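Local structure of putative NADH-depentdent flavin oxidoreductase (Cupriavidus metallidurans, 5OCS) at residues T304-A309 / A338-A343. The protein is an FMN-dependent ene-reductase of the Old Yellow Enzyme family, which probably uses NADPH to reduce its flavin. Numbering follows the deposited sequence.
Sequences TEAEQA and AAKLGA
K340 reaches from the last turn of helix 333-341 to the start of helix 306-314, where E305 and E307 share its ammonium in a salt-bridge network in the outer helical layer of the eight-stranded TIM barrel. Helix 306-314 connects the last two barrel strands, 297-300 and 320-323, and helix 333-341 comes after the eighth strand and the short helix 325-329. The tight part is apolar and centres on buried A306, whose CB lies 3.7 Å from K340 CD and 4.0 Å from L341 CD1; A337, one turn before L341, also packs on A306. The lysine's methylenes thus pack on A306 while its ammonium goes on to the carboxylates.

The outer side is polar and open to solvent: K340 and E307 are both exposed. K340 NZ bonds to E305 OE1 at 3.0 Å, approaching 44° out of the carboxylate plane instead of within it. The second bond, from NZ to E307 OE1, is weak at 3.3 Å. E307 bends at chi2 (80°), and its side chain crosses that of K340 at about a right angle, with OE2 3.7 Å from K340 CE.

Behind the network, E305 is the N-cap residue of helix 306-314, and its bend at chi2 (-51°) turns the carboxylate so that OE1 faces the lysine while OE2 binds T304. Q308 OE1 ties down the backbone there, accepting from both T304 N and E305 N, the latter in the carbonyl plane. The T304 hydroxyl completes the arrangement: OG1 donates to the anti lone pair of E305 OE2 over 2.6 Å.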
ATOM      1  N   THR D 304       0.588 -18.072  -7.288  1.00 12.60           N
ATOM      2  CA  THR D 304      -0.222 -16.848  -7.382  1.00 13.56           C
ATOM      3  C   THR D 304      -1.666 -17.057  -6.930  1.00 13.61           C
ATOM      4  O   THR D 304      -2.343 -16.088  -6.641  1.00 13.47           O
ATOM      5  CB  THR D 304      -0.250 -16.278  -8.824  1.00 15.30           C
ATOM      6  OG1 THR D 304      -0.932 -17.219  -9.680  1.00 16.15           O
ATOM      7  CG2 THR D 304       1.197 -16.023  -9.341  1.00 15.69           C
ATOM      8  N   GLU D 305      -2.148 -18.296  -6.888  1.00 14.13           N
ATOM      9  CA  GLU D 305      -3.587 -18.551  -6.617  1.00 14.75           C
ATOM     10  C   GLU D 305      -3.842 -19.084  -5.223  1.00 13.91           C
ATOM     11  O   GLU D 305      -3.096 -19.908  -4.708  1.00 14.27           O
ATOM     12  CB  GLU D 305      -4.151 -19.544  -7.640  1.00 16.47           C
ATOM     13  CG  GLU D 305      -3.925 -19.168  -9.096  1.00 17.75           C
ATOM     14  CD  GLU D 305      -4.353 -17.744  -9.425  1.00 20.37           C
ATOM     15  OE1 GLU D 305      -5.559 -17.381  -9.248  1.00 24.16           O
ATOM     16  OE2 GLU D 305      -3.474 -16.952  -9.839  1.00 21.26           O
ATOM     17  N   ALA D 306      -4.964 -18.654  -4.624  1.00 13.20           N
ATOM     18  CA  ALA D 306      -5.369 -19.114  -3.317  1.00 13.32           C
ATOM     19  C   ALA D 306      -5.421 -20.632  -3.236  1.00 14.12           C
ATOM     20  O   ALA D 306      -4.963 -21.207  -2.248  1.00 13.48           O
ATOM     21  CB  ALA D 306      -6.723 -18.552  -2.934  1.00 13.58           C
ATOM     22  N   GLU D 307      -5.961 -21.236  -4.297  1.00 16.12           N
ATOM     23  CA  GLU D 307      -6.157 -22.675  -4.354  1.00 18.95           C
ATOM     24  C   GLU D 307      -4.821 -23.405  -4.318  1.00 17.37           C
ATOM     25  O   GLU D 307      -4.733 -24.478  -3.728  1.00 18.25           O
ATOM     26  CB  GLU D 307      -6.979 -23.064  -5.591  1.00 21.45           C
ATOM     27  CG  GLU D 307      -8.370 -22.424  -5.638  1.00 24.06           C
ATOM     28  CD  GLU D 307      -8.432 -20.956  -6.122  1.00 29.29           C
ATOM     29  OE1 GLU D 307      -7.396 -20.307  -6.488  1.00 26.62           O
ATOM     30  OE2 GLU D 307      -9.572 -20.413  -6.112  1.00 37.48           O
ATOM     31  N   GLN D 308      -3.791 -22.814  -4.910  1.00 15.79           N
ATOM     32  CA  GLN D 308      -2.442 -23.395  -4.853  1.00 15.53           C
ATOM     33  C   GLN D 308      -1.892 -23.396  -3.427  1.00 15.09           C
ATOM     34  O   GLN D 308      -1.367 -24.398  -2.919  1.00 14.87           O
ATOM     35  CB  GLN D 308      -1.476 -22.636  -5.757  1.00 15.55           C
ATOM     36  CG  GLN D 308      -1.750 -22.684  -7.249  1.00 16.42           C
ATOM     37  CD  GLN D 308      -0.767 -21.763  -7.983  1.00 17.89           C
ATOM     38  OE1 GLN D 308      -0.814 -20.570  -7.823  1.00 15.22           O
ATOM     39  NE2 GLN D 308       0.179 -22.333  -8.712  1.00 20.03           N
ATOM     40  N   ALA D 309      -2.026 -22.260  -2.739  1.00 14.35           N
ATOM     41  CA  ALA D 309      -1.573 -22.166  -1.356  1.00 14.16           C
ATOM     42  C   ALA D 309      -2.350 -23.083  -0.401  1.00 13.89           C
ATOM     43  O   ALA D 309      -1.760 -23.767   0.426  1.00 14.75           O
ATOM     44  CB  ALA D 309      -1.655 -20.728  -0.898  1.00 14.29           C
ATOM     45  N   ALA D 338      -8.787 -15.047   1.004  1.00 11.60           N
ATOM     46  CA  ALA D 338      -9.830 -15.269   1.978  1.00 11.24           C
ATOM     47  C   ALA D 338     -11.196 -15.253   1.301  1.00 12.35           C
ATOM     48  O   ALA D 338     -12.040 -16.146   1.602  1.00 13.00           O
ATOM     49  CB  ALA D 338      -9.763 -14.222   3.079  1.00 11.13           C
ATOM     50  N   ALA D 339     -11.403 -14.343   0.365  1.00 12.49           N
ATOM     51  CA  ALA D 339     -12.666 -14.300  -0.387  1.00 14.39           C
ATOM     52  C   ALA D 339     -12.867 -15.610  -1.163  1.00 17.38           C
ATOM     53  O   ALA D 339     -13.985 -16.114  -1.222  1.00 17.61           O
ATOM     54  CB  ALA D 339     -12.703 -13.125  -1.338  1.00 14.80           C
ATOM     55  N   LYS D 340     -11.807 -16.131  -1.771  1.00 18.86           N
ATOM     56  CA  LYS D 340     -11.943 -17.377  -2.560  1.00 20.87           C
ATOM     57  C   LYS D 340     -12.192 -18.578  -1.666  1.00 19.79           C
ATOM     58  O   LYS D 340     -12.886 -19.498  -2.060  1.00 22.69           O
ATOM     59  CB  LYS D 340     -10.696 -17.650  -3.417  1.00 22.55           C
ATOM     60  CG  LYS D 340     -10.586 -16.914  -4.768  1.00 26.58           C
ATOM     61  CD  LYS D 340      -9.104 -16.705  -5.124  1.00 30.07           C
ATOM     62  CE  LYS D 340      -8.711 -16.831  -6.600  1.00 34.85           C
ATOM     63  NZ  LYS D 340      -7.205 -16.971  -6.727  1.00 33.25           N
ATOM     64  N   LEU D 341     -11.617 -18.589  -0.484  1.00 16.64           N
ATOM     65  CA  LEU D 341     -11.601 -19.740   0.420  1.00 17.13           C
ATOM     66  C   LEU D 341     -12.635 -19.664   1.560  1.00 17.96           C
ATOM     67  O   LEU D 341     -12.644 -20.523   2.440  1.00 20.32           O
ATOM     68  CB  LEU D 341     -10.186 -19.902   0.980  1.00 16.58           C
ATOM     69  CG  LEU D 341      -9.121 -20.252  -0.077  1.00 16.24           C
ATOM     70  CD1 LEU D 341      -7.743 -20.305   0.558  1.00 15.44           C
ATOM     71  CD2 LEU D 341      -9.402 -21.599  -0.763  1.00 17.89           C
ATOM     72  N   GLY D 342     -13.498 -18.647   1.553  1.00 18.26           N
ATOM     73  CA  GLY D 342     -14.516 -18.492   2.580  1.00 18.95           C
ATOM     74  C   GLY D 342     -14.007 -18.137   3.968  1.00 19.28           C
ATOM     75  O   GLY D 342     -14.644 -18.457   4.968  1.00 22.58           O
ATOM     76  N   ALA D 343     -12.901 -17.400   4.045  1.00 17.14           N
ATOM     77  CA  ALA D 343     -12.317 -17.032   5.314  1.00 15.80           C
ATOM     78  C   ALA D 343     -12.422 -15.509   5.509  1.00 16.64           C
ATOM     79  O   ALA D 343     -12.921 -14.796   4.668  1.00 15.79           O
ATOM     80  CB  ALA D 343     -10.855 -17.465   5.335  1.00 16.14           C
TER